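Local coordinates for fatty acid amide hydrolase (Candida albicans, PDB 6KVR), which probably hydrolyses monocarboxylic acid amides to a monocarboxylate and ammonium, as a member of the amidase family, at residues D12-Y17 with N401-R405; V185-L190 with W309-Y313; F224-L228 with Q535-P540; T391-M395 with L440-R444. All blocks are in the same frame, centred on the assembly; numbering follows the deposited sequence.

How the interactions relate
Along the chain, interaction 2 is nested inside the loop closed by interaction 1. Interaction 3 crosses both, and interaction 4 lies within the loop of interaction 3. Interactions 1 and 4 are the closest pair, with centres 21 Å apart, and their helices 385-397 and 402-409 follow each other in sequence. Interactions 2 and 3 lie on opposite sides of the chain's centre, about 33 Å apart between contact centres. Interaction 2 lies against strands 248-253 and 295-300 of the mixed central sheet, and interaction 3 leads into its strand 540-546. Interaction 1 joins the N-terminal loop to helix 402-409. Interaction 4 packs two helices beside the second subunit.

Interaction 1: D12-Y17 with N401-R405; sequences DPLDKY and NHMQR
Tyr17 and Arg405 bring the two backbones closest, with CA atoms 6.2 Å apart, where an N-terminal loop runs past the start of helix 402-409. These two side chains lie crosswise. Arg405 lays its aliphatic part over one face of the phenol, and Arg405 CG is 3.7 Å from the Tyr17 ring centroid, a CH-pi contact. Its CG is anti to the backbone N (chi1 -164°), and the bend at chi3 then returns the guanidinium toward the phenol oxygen. The main partner of Arg405 NH1 is Gly400 O; its bond to Tyr17 OH, at 3.5 Å, is weak. Asp12 forms an Asx turn, its OD2 accepting from Leu14 N at 2.9 Å. This turn shapes the loop ahead of helix 20-40. The link to the amidase core runs through the other oxygen, OD1, which has two donors. Tyr17 OH gives its proton to Asp12 OD1 at 2.7 Å, on the syn side but out of the carboxylate plane. Asn401 ND2 meets the anti lone pair of Asp12 OD1 at 2.9 Å, with an N-H...O angle of 159°. The amide and carboxylate planes are nearly coplanar. Asn401 ND2 also bonds to Leu423 O, and Leu423 packs on Tyr17. Arg405 NH1 lies 4.2 Å from Asp12 OD1, beyond a salt bridge, but its positive charge would probably stabilise the ionised carboxylate.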
loop_
_atom_site.group_PDB
_atom_site.type_symbol
_atom_site.label_atom_id
_atom_site.label_comp_id
_atom_site.label_asym_id
_atom_site.label_seq_id
_atom_site.Cartn_x
_atom_site.Cartn_y
_atom_site.Cartn_z
ATOM N N ASP A 12 -20.748 -20.641 -10.231
ATOM C CA ASP A 12 -20.776 -21.230 -8.894
ATOM C C ASP A 12 -22.093 -21.991 -8.814
ATOM O O ASP A 12 -23.171 -21.381 -8.984
ATOM C CB ASP A 12 -20.655 -20.147 -7.812
ATOM C CG ASP A 12 -20.566 -20.716 -6.379
ATOM O OD1 ASP A 12 -19.895 -20.069 -5.519
ATOM O OD2 ASP A 12 -21.152 -21.794 -6.103
ATOM N N PRO A 13 -22.071 -23.305 -8.586
ATOM C CA PRO A 13 -23.334 -24.059 -8.564
ATOM C C PRO A 13 -24.220 -23.720 -7.378
ATOM O O PRO A 13 -25.432 -23.970 -7.444
ATOM C CB PRO A 13 -22.874 -25.525 -8.536
ATOM C CG PRO A 13 -21.476 -25.495 -7.977
ATOM C CD PRO A 13 -20.889 -24.172 -8.407
ATOM N N LEU A 14 -23.665 -23.148 -6.306
ATOM C CA LEU A 14 -24.461 -22.660 -5.175
ATOM C C LEU A 14 -25.192 -23.798 -4.450
ATOM O O LEU A 14 -26.316 -23.632 -3.975
ATOM C CB LEU A 14 -25.459 -21.589 -5.627
ATOM C CG LEU A 14 -24.962 -20.341 -6.370
ATOM C CD1 LEU A 14 -26.161 -19.569 -6.873
ATOM C CD2 LEU A 14 -24.092 -19.452 -5.476
ATOM N N ASP A 15 -24.559 -24.967 -4.356
ATOM C CA ASP A 15 -25.217 -26.137 -3.788
ATOM C C ASP A 15 -24.713 -26.516 -2.400
ATOM O O ASP A 15 -25.201 -27.496 -1.831
ATOM C CB ASP A 15 -25.079 -27.338 -4.735
ATOM C CG ASP A 15 -23.634 -27.648 -5.093
ATOM O OD1 ASP A 15 -22.711 -26.979 -4.579
ATOM O OD2 ASP A 15 -23.420 -28.584 -5.894
ATOM N N LYS A 16 -23.760 -25.781 -1.840
ATOM C CA LYS A 16 -23.242 -26.056 -0.507
ATOM C C LYS A 16 -23.382 -24.831 0.382
ATOM O O LYS A 16 -22.520 -24.560 1.222
ATOM C CB LYS A 16 -21.777 -26.503 -0.563
ATOM C CG LYS A 16 -21.538 -27.841 -1.279
ATOM C CD LYS A 16 -20.091 -28.375 -1.119
ATOM C CE LYS A 16 -19.042 -27.401 -1.688
ATOM N NZ LYS A 16 -17.749 -28.058 -2.085
ATOM N N TYR A 17 -24.469 -24.069 0.204
ATOM C CA TYR A 17 -24.713 -22.846 0.969
ATOM C C TYR A 17 -25.963 -22.948 1.832
ATOM O O TYR A 17 -25.898 -22.684 3.034
ATOM C CB TYR A 17 -24.879 -21.636 0.036
ATOM C CG TYR A 17 -23.651 -21.183 -0.710
ATOM C CD1 TYR A 17 -23.204 -21.869 -1.827
ATOM C CD2 TYR A 17 -22.976 -20.032 -0.333
ATOM C CE1 TYR A 17 -22.103 -21.449 -2.531
ATOM C CE2 TYR A 17 -21.854 -19.592 -1.033
ATOM C CZ TYR A 17 -21.424 -20.310 -2.132
ATOM O OH TYR A 17 -20.325 -19.896 -2.847
ATOM N N ASN A 401 -14.828 -18.252 -3.847
ATOM C CA ASN A 401 -15.896 -17.937 -2.891
ATOM C C ASN A 401 -15.721 -18.674 -1.565
ATOM O O ASN A 401 -16.685 -18.864 -0.829
ATOM C CB ASN A 401 -17.282 -18.199 -3.493
ATOM C CG ASN A 401 -17.607 -17.222 -4.614
ATOM O OD1 ASN A 401 -17.170 -16.064 -4.585
ATOM N ND2 ASN A 401 -18.338 -17.684 -5.620
ATOM N N HIS A 402 -14.476 -19.020 -1.219
ATOM C CA HIS A 402 -14.206 -19.770 0.009
ATOM C C HIS A 402 -14.747 -19.070 1.252
ATOM O O HIS A 402 -15.461 -19.680 2.061
ATOM C CB HIS A 402 -12.709 -19.993 0.191
ATOM C CG HIS A 402 -12.358 -20.436 1.572
ATOM N ND1 HIS A 402 -12.626 -21.707 2.030
ATOM C CD2 HIS A 402 -11.814 -19.766 2.616
ATOM C CE1 HIS A 402 -12.236 -21.811 3.288
ATOM N NE2 HIS A 402 -11.743 -20.646 3.668
HETATM N N MSE A 403 -14.362 -17.811 1.463
HETATM C CA MSE A 403 -14.819 -17.104 2.665
HETATM C C MSE A 403 -16.320 -16.778 2.672
HETATM O O MSE A 403 -16.980 -16.925 3.714
HETATM C CB MSE A 403 -14.030 -15.811 2.879
HETATM C CG MSE A 403 -14.193 -15.280 4.296
HETATM SE SE MSE A 403 -13.436 -16.482 5.646
HETATM C CE MSE A 403 -11.580 -15.937 5.423
ATOM N N GLN A 404 -16.857 -16.299 1.544
ATOM C CA GLN A 404 -18.300 -16.058 1.483
ATOM C C GLN A 404 -19.072 -17.341 1.782
ATOM O O GLN A 404 -20.043 -17.332 2.554
ATOM C CB GLN A 404 -18.698 -15.501 0.111
ATOM C CG GLN A 404 -18.219 -14.078 -0.187
ATOM C CD GLN A 404 -19.081 -12.988 0.471
ATOM O OE1 GLN A 404 -19.816 -13.244 1.429
ATOM N NE2 GLN A 404 -18.980 -11.763 -0.048
ATOM N N ARG A 405 -18.642 -18.464 1.189
ATOM C CA ARG A 405 -19.325 -19.739 1.429
ATOM C C ARG A 405 -19.220 -20.171 2.896
ATOM O O ARG A 405 -20.196 -20.653 3.475
ATOM C CB ARG A 405 -18.765 -20.824 0.504
ATOM C CG ARG A 405 -19.655 -22.076 0.388
ATOM C CD ARG A 405 -19.290 -22.917 -0.825
ATOM N NE ARG A 405 -17.857 -23.176 -0.843
ATOM C CZ ARG A 405 -17.004 -22.602 -1.684
ATOM N NH1 ARG A 405 -17.423 -21.792 -2.647
ATOM N NH2 ARG A 405 -15.702 -22.831 -1.545
#

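Interaction 2: V185-L190 with W309-Y313; sequences VTTSIL and WMKAY
Thr186 and Tyr313 make the polar part of this contact between helix 185-192 and helix 303-317. Tyr313 OH donates to Thr186 OG1 at 2.6 Å. The hydroxyl of Thr186 lies at the edge of the phenol ring, near its plane. Ser278 completes the network from outside the two helices: its backbone N bonds to Tyr313 OH, and its carbonyl O bonds to Thr186 OG1. Both buried hydroxyls are thus held by two bonds, which fixes the rotation of the Tyr313 hydroxyl about its C-O bond. Tyr313 reaches this place with CG anti to the backbone N (chi1 -176°).

The apolar contacts lie beside the bond. Ile189 CD1 sits over one face of the Tyr313 ring, 4.2 Å from its centroid, a CH-pi contact. Ile189 CG2 meets Tyr313 CD2 at 3.9 Å. Leu190 stands across Trp309. Leu190 CD2 touches the five-membered part of the indole, 3.4 Å from Trp309 NE1. That nitrogen is buried and has no polar partner in the model. Thr186 CG2 comes to the edge of the same indole, 4.3 Å from Trp309 CZ2.

The axes of segments 185-190 and 309-313 are perpendicular and approach to 11.5 Å. Thr186, Leu190 and Trp309 all rest on Val250 of strand 248-253, and Trp309 also on Pro298 of strand 295-300. The side chain of Lys158, predicted to act in the charge relay, is about 9 Å from that of Thr186. The arrangement is that of helices packed against the mixed central sheet of the amidase fold.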
loop_
_atom_site.group_PDB
_atom_site.type_symbol
_atom_site.label_atom_id
_atom_site.label_comp_id
_atom_site.label_asym_id
_atom_site.label_seq_id
_atom_site.Cartn_x
_atom_site.Cartn_y
_atom_site.Cartn_z
ATOM N N VAL A 185 -11.289 0.444 14.651
ATOM C CA VAL A 185 -10.391 1.598 14.720
ATOM C C VAL A 185 -11.138 2.882 14.370
ATOM O O VAL A 185 -11.028 3.894 15.071
ATOM C CB VAL A 185 -9.164 1.400 13.815
ATOM C CG1 VAL A 185 -8.339 2.658 13.799
ATOM C CG2 VAL A 185 -8.313 0.229 14.318
ATOM N N THR A 186 -11.909 2.865 13.285
ATOM C CA THR A 186 -12.535 4.102 12.841
ATOM C C THR A 186 -13.573 4.590 13.855
ATOM O O THR A 186 -13.625 5.783 14.178
ATOM C CB THR A 186 -13.139 3.905 11.447
ATOM O OG1 THR A 186 -12.090 3.995 10.483
ATOM C CG2 THR A 186 -14.192 4.992 11.131
ATOM N N THR A 187 -14.378 3.684 14.402
ATOM C CA THR A 187 -15.379 4.116 15.370
ATOM C C THR A 187 -14.731 4.669 16.638
ATOM O O THR A 187 -15.201 5.675 17.190
ATOM C CB THR A 187 -16.326 2.962 15.696
ATOM O OG1 THR A 187 -17.076 2.633 14.526
ATOM C CG2 THR A 187 -17.281 3.348 16.809
ATOM N N SER A 188 -13.659 4.043 17.128
ATOM C CA SER A 188 -13.096 4.572 18.362
ATOM C C SER A 188 -12.363 5.875 18.119
ATOM O O SER A 188 -12.284 6.702 19.027
ATOM C CB SER A 188 -12.194 3.548 19.062
ATOM O OG SER A 188 -11.011 3.319 18.370
ATOM N N ILE A 189 -11.889 6.122 16.905
ATOM C CA ILE A 189 -11.374 7.455 16.623
ATOM C C ILE A 189 -12.505 8.481 16.641
ATOM O O ILE A 189 -12.340 9.589 17.164
ATOM C CB ILE A 189 -10.616 7.464 15.286
ATOM C CG1 ILE A 189 -9.251 6.787 15.442
ATOM C CG2 ILE A 189 -10.462 8.909 14.750
ATOM C CD1 ILE A 189 -8.532 6.628 14.122
ATOM N N LEU A 190 -13.672 8.131 16.088
ATOM C CA LEU A 190 -14.763 9.105 16.025
ATOM C C LEU A 190 -15.239 9.487 17.419
ATOM O O LEU A 190 -15.479 10.669 17.696
ATOM C CB LEU A 190 -15.920 8.562 15.182
ATOM C CG LEU A 190 -15.611 8.490 13.682
ATOM C CD1 LEU A 190 -16.804 7.948 12.911
ATOM C CD2 LEU A 190 -15.198 9.872 13.151
ATOM N N TRP A 309 -14.576 15.831 8.205
ATOM C CA TRP A 309 -14.399 14.476 8.711
ATOM C C TRP A 309 -13.008 13.943 8.366
ATOM O O TRP A 309 -12.286 13.461 9.240
ATOM C CB TRP A 309 -15.507 13.589 8.137
ATOM C CG TRP A 309 -15.673 12.263 8.772
ATOM C CD1 TRP A 309 -16.547 11.934 9.754
ATOM C CD2 TRP A 309 -14.961 11.063 8.449
ATOM N NE1 TRP A 309 -16.422 10.606 10.082
ATOM C CE2 TRP A 309 -15.454 10.046 9.294
ATOM C CE3 TRP A 309 -13.939 10.757 7.546
ATOM C CZ2 TRP A 309 -14.973 8.739 9.258
ATOM C CZ3 TRP A 309 -13.462 9.451 7.503
ATOM C CH2 TRP A 309 -13.987 8.456 8.353
HETATM N N MSE A 310 -12.598 14.060 7.110
HETATM C CA MSE A 310 -11.267 13.642 6.709
HETATM C C MSE A 310 -10.191 14.351 7.528
HETATM O O MSE A 310 -9.301 13.703 8.094
HETATM C CB MSE A 310 -11.053 13.904 5.213
HETATM C CG MSE A 310 -12.046 13.172 4.312
HETATM SE SE MSE A 310 -11.792 11.216 4.381
HETATM C CE MSE A 310 -10.173 11.100 3.228
ATOM N N LYS A 311 -10.281 15.684 7.589
ATOM C CA LYS A 311 -9.264 16.473 8.280
ATOM C C LYS A 311 -9.162 16.076 9.743
ATOM O O LYS A 311 -8.057 15.870 10.259
ATOM C CB LYS A 311 -9.568 17.969 8.161
ATOM C CG LYS A 311 -8.514 18.881 8.813
ATOM C CD LYS A 311 -8.945 20.335 8.687
ATOM C CE LYS A 311 -10.111 20.636 9.624
ATOM N NZ LYS A 311 -11.215 21.423 8.963
ATOM N N ALA A 312 -10.307 15.955 10.427
ATOM C CA ALA A 312 -10.286 15.581 11.840
ATOM C C ALA A 312 -9.778 14.151 12.025
ATOM O O ALA A 312 -8.922 13.889 12.882
ATOM C CB ALA A 312 -11.680 15.739 12.448
ATOM N N TYR A 313 -10.308 13.212 11.232
ATOM C CA TYR A 313 -9.940 11.808 11.373
ATOM C C TYR A 313 -8.434 11.630 11.253
ATOM O O TYR A 313 -7.804 11.017 12.116
ATOM C CB TYR A 313 -10.664 10.965 10.317
ATOM C CG TYR A 313 -10.435 9.458 10.421
ATOM C CD1 TYR A 313 -9.274 8.864 9.917
ATOM C CD2 TYR A 313 -11.384 8.632 11.022
ATOM C CE1 TYR A 313 -9.072 7.502 10.001
ATOM C CE2 TYR A 313 -11.186 7.274 11.118
ATOM C CZ TYR A 313 -10.027 6.710 10.604
ATOM O OH TYR A 313 -9.835 5.348 10.692
#

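Interaction 3: F224-L228 with Q535-P540; sequences FNLLL and QFVGAP
Asn225 faces Val537 across two loops. Its CG is anti to the backbone N (chi1 -179°), which carries the amide across. Asn225 CB lies 4.0 Å from Val537 O, and Asn225 CG is 3.9 Å from the same oxygen. At the tip the branches part. Asn225 OD1 turns back on its own chain and accepts from Leu227 N at 3.0 Å, in the carbonyl plane. Asn225 ND2 crosses over and donates to Val537 O at 2.9 Å, with an N-H...O angle of 147°. The donor is tilted from that carbonyl plane. The OD1 bond makes an Asx turn, which overlaps the start of a type I beta turn from Asn225 to Leu228. Facing it is a type II beta turn from Phe536 to Ala539, in the loop leading into strand 540-546 of the central sheet. Gln61 OE1 accepts from both Asn225 ND2 and Val537 N, so a third loop joins these two. A water donates to Phe224 O and to Val537 O, giving the latter a second donor. Leu228 divides its methyl groups: CD2 meets Phe536 CD1 at 3.7 Å, and CD1 meets Ala539 CB at 3.7 Å. Phe224 CB packs on Pro540 CD at 4.0 Å.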
loop_
_atom_site.group_PDB
_atom_site.type_symbol
_atom_site.label_atom_id
_atom_site.label_comp_id
_atom_site.label_asym_id
_atom_site.label_seq_id
_atom_site.Cartn_x
_atom_site.Cartn_y
_atom_site.Cartn_z
ATOM N N PHE A 224 -36.257 9.567 -1.455
ATOM C CA PHE A 224 -36.886 10.472 -2.416
ATOM C C PHE A 224 -37.924 9.784 -3.296
ATOM O O PHE A 224 -38.655 10.465 -4.025
ATOM C CB PHE A 224 -35.816 11.125 -3.306
ATOM C CG PHE A 224 -34.985 12.153 -2.591
ATOM C CD1 PHE A 224 -35.389 13.482 -2.541
ATOM C CD2 PHE A 224 -33.806 11.786 -1.949
ATOM C CE1 PHE A 224 -34.619 14.436 -1.873
ATOM C CE2 PHE A 224 -33.036 12.724 -1.277
ATOM C CZ PHE A 224 -33.442 14.054 -1.239
ATOM N N ASN A 225 -38.001 8.461 -3.237
ATOM C CA ASN A 225 -38.929 7.656 -4.012
ATOM C C ASN A 225 -38.887 6.272 -3.398
ATOM O O ASN A 225 -37.940 5.516 -3.652
ATOM C CB ASN A 225 -38.534 7.623 -5.495
ATOM C CG ASN A 225 -39.497 6.797 -6.356
ATOM O OD1 ASN A 225 -40.104 5.838 -5.888
ATOM N ND2 ASN A 225 -39.627 7.172 -7.630
ATOM N N LEU A 226 -39.887 5.936 -2.580
ATOM C CA LEU A 226 -39.851 4.712 -1.789
ATOM C C LEU A 226 -40.006 3.446 -2.619
ATOM O O LEU A 226 -39.839 2.348 -2.072
ATOM C CB LEU A 226 -40.924 4.745 -0.705
ATOM C CG LEU A 226 -40.664 5.650 0.502
ATOM C CD1 LEU A 226 -41.830 5.552 1.501
ATOM C CD2 LEU A 226 -39.357 5.300 1.187
ATOM N N LEU A 227 -40.320 3.542 -3.908
ATOM C CA LEU A 227 -40.241 2.328 -4.714
ATOM C C LEU A 227 -38.783 1.922 -4.959
ATOM O O LEU A 227 -38.484 0.724 -5.082
ATOM C CB LEU A 227 -40.987 2.512 -6.038
ATOM C CG LEU A 227 -40.916 1.356 -7.054
ATOM C CD1 LEU A 227 -41.590 0.084 -6.546
ATOM C CD2 LEU A 227 -41.524 1.765 -8.381
ATOM N N LEU A 228 -37.862 2.889 -4.997
ATOM C CA LEU A 228 -36.492 2.606 -5.415
ATOM C C LEU A 228 -35.614 2.154 -4.252
ATOM O O LEU A 228 -35.883 2.426 -3.079
ATOM C CB LEU A 228 -35.858 3.830 -6.083
ATOM C CG LEU A 228 -36.797 4.469 -7.119
ATOM C CD1 LEU A 228 -36.167 5.716 -7.702
ATOM C CD2 LEU A 228 -37.182 3.446 -8.227
ATOM N N GLN A 535 -41.495 4.795 -13.827
ATOM C CA GLN A 535 -41.196 3.960 -12.666
ATOM C C GLN A 535 -39.947 4.418 -11.905
ATOM O O GLN A 535 -39.456 3.693 -11.028
ATOM C CB GLN A 535 -41.039 2.503 -13.117
ATOM C CG GLN A 535 -42.345 1.788 -13.461
ATOM C CD GLN A 535 -43.277 1.642 -12.264
ATOM O OE1 GLN A 535 -44.256 2.386 -12.117
ATOM N NE2 GLN A 535 -42.983 0.665 -11.408
ATOM N N PHE A 536 -39.415 5.596 -12.221
ATOM C CA PHE A 536 -38.230 6.104 -11.541
ATOM C C PHE A 536 -38.390 7.586 -11.209
ATOM O O PHE A 536 -37.402 8.326 -11.188
ATOM C CB PHE A 536 -36.958 5.897 -12.390
ATOM C CG PHE A 536 -36.536 4.454 -12.542
ATOM C CD1 PHE A 536 -35.748 3.839 -11.577
ATOM C CD2 PHE A 536 -36.907 3.721 -13.664
ATOM C CE1 PHE A 536 -35.352 2.514 -11.713
ATOM C CE2 PHE A 536 -36.518 2.391 -13.809
ATOM C CZ PHE A 536 -35.734 1.785 -12.835
ATOM N N VAL A 537 -39.623 8.021 -10.919
ATOM C CA VAL A 537 -39.963 9.445 -10.916
ATOM C C VAL A 537 -39.163 10.217 -9.874
ATOM O O VAL A 537 -39.175 9.883 -8.681
ATOM C CB VAL A 537 -41.466 9.633 -10.653
ATOM C CG1 VAL A 537 -41.800 11.120 -10.646
ATOM C CG2 VAL A 537 -42.323 8.858 -11.670
ATOM N N GLY A 538 -38.516 11.301 -10.312
ATOM C CA GLY A 538 -37.969 12.266 -9.386
ATOM C C GLY A 538 -36.730 11.821 -8.644
ATOM O O GLY A 538 -36.320 12.505 -7.695
ATOM N N ALA A 539 -36.118 10.705 -9.055
ATOM C CA ALA A 539 -34.912 10.201 -8.399
ATOM C C ALA A 539 -33.741 11.152 -8.618
ATOM O O ALA A 539 -33.517 11.616 -9.738
ATOM C CB ALA A 539 -34.545 8.823 -8.938
ATOM N N PRO A 540 -32.948 11.424 -7.587
ATOM C CA PRO A 540 -31.797 12.317 -7.761
ATOM C C PRO A 540 -30.742 11.713 -8.677
ATOM O O PRO A 540 -30.610 10.490 -8.794
ATOM C CB PRO A 540 -31.261 12.492 -6.335
ATOM C CG PRO A 540 -31.775 11.334 -5.573
ATOM C CD PRO A 540 -33.084 10.932 -6.204
HETATM O O HOH W 1 -40.022 11.144 -6.246
#

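Interaction 4: T391-M395 with L440-R444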
loop_
_atom_site.group_PDB
_atom_site.type_symbol
_atom_site.label_atom_id
_atom_site.label_comp_id
_atom_site.label_asym_id
_atom_site.label_seq_id
_atom_site.Cartn_x
_atom_site.Cartn_y
_atom_site.Cartn_z
ATOM N N THR A 391 -11.121 -7.870 -14.838
ATOM C CA THR A 391 -10.081 -8.144 -13.854
ATOM C C THR A 391 -10.604 -7.937 -12.440
ATOM O O THR A 391 -10.381 -8.772 -11.558
ATOM C CB THR A 391 -8.847 -7.269 -14.104
ATOM O OG1 THR A 391 -8.356 -7.507 -15.427
ATOM C CG2 THR A 391 -7.744 -7.615 -13.093
ATOM N N VAL A 392 -11.316 -6.834 -12.199
ATOM C CA VAL A 392 -11.737 -6.588 -10.828
ATOM C C VAL A 392 -12.810 -7.586 -10.408
ATOM O O VAL A 392 -12.826 -8.045 -9.259
ATOM C CB VAL A 392 -12.193 -5.127 -10.641
ATOM C CG1 VAL A 392 -13.629 -4.883 -11.156
ATOM C CG2 VAL A 392 -12.033 -4.733 -9.154
ATOM N N HIS A 393 -13.669 -8.009 -11.333
ATOM C CA HIS A 393 -14.681 -8.984 -10.942
ATOM C C HIS A 393 -14.083 -10.368 -10.727
ATOM O O HIS A 393 -14.606 -11.133 -9.911
ATOM C CB HIS A 393 -15.830 -9.007 -11.949
ATOM C CG HIS A 393 -16.778 -7.860 -11.764
ATOM N ND1 HIS A 393 -16.388 -6.545 -11.911
ATOM C CD2 HIS A 393 -18.050 -7.822 -11.304
ATOM C CE1 HIS A 393 -17.402 -5.749 -11.616
ATOM N NE2 HIS A 393 -18.424 -6.500 -11.244
ATOM N N LYS A 394 -12.994 -10.713 -11.431
ATOM C CA LYS A 394 -12.289 -11.945 -11.095
ATOM C C LYS A 394 -11.706 -11.843 -9.696
ATOM O O LYS A 394 -11.754 -12.808 -8.921
ATOM C CB LYS A 394 -11.172 -12.227 -12.112
ATOM C CG LYS A 394 -11.616 -12.722 -13.483
ATOM C CD LYS A 394 -10.372 -12.972 -14.354
ATOM C CE LYS A 394 -10.710 -13.308 -15.808
ATOM N NZ LYS A 394 -9.621 -12.822 -16.735
HETATM N N MSE A 395 -11.166 -10.665 -9.353
HETATM C CA MSE A 395 -10.478 -10.423 -8.081
HETATM C C MSE A 395 -11.433 -10.630 -6.923
HETATM O O MSE A 395 -11.041 -11.147 -5.877
HETATM C CB MSE A 395 -9.904 -8.999 -8.004
HETATM C CG MSE A 395 -8.544 -8.788 -8.667
HETATM SE SE MSE A 395 -8.036 -6.867 -8.677
HETATM C CE MSE A 395 -6.180 -7.011 -9.237
ATOM N N LEU A 440 -3.298 -11.051 -12.148
ATOM C CA LEU A 440 -4.330 -10.012 -12.032
ATOM C C LEU A 440 -3.753 -8.719 -11.444
ATOM O O LEU A 440 -4.117 -7.620 -11.876
ATOM C CB LEU A 440 -5.497 -10.501 -11.181
ATOM C CG LEU A 440 -6.285 -11.751 -11.598
ATOM C CD1 LEU A 440 -7.308 -12.079 -10.517
ATOM C CD2 LEU A 440 -6.953 -11.601 -12.984
ATOM N N ASN A 441 -2.856 -8.840 -10.450
ATOM C CA ASN A 441 -2.168 -7.686 -9.869
ATOM C C ASN A 441 -1.371 -6.922 -10.923
ATOM O O ASN A 441 -1.304 -5.686 -10.884
ATOM C CB ASN A 441 -1.206 -8.143 -8.757
ATOM C CG ASN A 441 -1.919 -8.649 -7.518
ATOM O OD1 ASN A 441 -3.116 -8.392 -7.309
ATOM N ND2 ASN A 441 -1.180 -9.376 -6.677
ATOM N N VAL A 442 -0.700 -7.651 -11.823
ATOM C CA VAL A 442 0.082 -7.022 -12.888
ATOM C C VAL A 442 -0.829 -6.201 -13.791
ATOM O O VAL A 442 -0.533 -5.045 -14.113
ATOM C CB VAL A 442 0.863 -8.084 -13.693
ATOM C CG1 VAL A 442 1.403 -7.485 -15.000
ATOM C CG2 VAL A 442 2.023 -8.665 -12.867
ATOM N N THR A 443 -1.954 -6.792 -14.208
ATOM C CA THR A 443 -2.951 -6.066 -14.996
ATOM C C THR A 443 -3.408 -4.790 -14.290
ATOM O O THR A 443 -3.517 -3.727 -14.913
ATOM C CB THR A 443 -4.151 -6.973 -15.261
ATOM O OG1 THR A 443 -3.728 -8.119 -16.005
ATOM C CG2 THR A 443 -5.208 -6.229 -16.021
ATOM N N ARG A 444 -3.700 -4.888 -12.990
ATOM C CA ARG A 444 -4.122 -3.722 -12.215
ATOM C C ARG A 444 -3.075 -2.618 -12.264
ATOM O O ARG A 444 -3.403 -1.435 -12.418
ATOM C CB ARG A 444 -4.382 -4.134 -10.765
ATOM C CG ARG A 444 -4.694 -2.987 -9.825
ATOM C CD ARG A 444 -4.484 -3.420 -8.383
ATOM N NE ARG A 444 -3.068 -3.628 -8.119
ATOM C CZ ARG A 444 -2.561 -4.230 -7.050
ATOM N NH1 ARG A 444 -3.332 -4.691 -6.078
ATOM N NH2 ARG A 444 -1.240 -4.367 -6.952
#
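Leu440 is where helix 434-457 meets helix 385-397, an inclined, roughly antiparallel helix pair. The axes of segments 391-395 and 440-444 make an angle of 142° and approach to 10.3 Å. Leu440 points at the other helix and divides its branches between three residues. Leu440 CD1 touches Met395 CG at 4.0 Å. Leu440 CD2 lies beside Lys394 CD at 3.9 Å and also near Thr391 CG2. The aliphatic part of the lysine runs across the leucine, while Met395 and Leu440 lie alongside each other, pointing opposite ways.

Asn441 points away at its CB, but its OD1 comes back to within 3.9 Å of Met395 CE. Ser291 OG bonds to the same OD1, and ND2 bonds to Gly288 O of the second subunit. Thr443 places CG2 3.4 Å from Thr391 OG1, a hydroxyl that bonds to Leu387 O of its own helix. Arg444 turns its charged end away. It makes a salt bridge to Glu290 of the second subunit, so this part of helix 434-457 also lies at the contact between the two subunits.

Met395, present as selenomethionine, has an extended chain beyond CG (chi2 173°, chi3 169°), which carries its methyl across to the second helix. Its side chain is about 8 Å from that of Ile254, a predicted substrate-binding residue. Met395 CE ends 3.7 Å from Arg444 CB and 3.4 Å from Leu440 O.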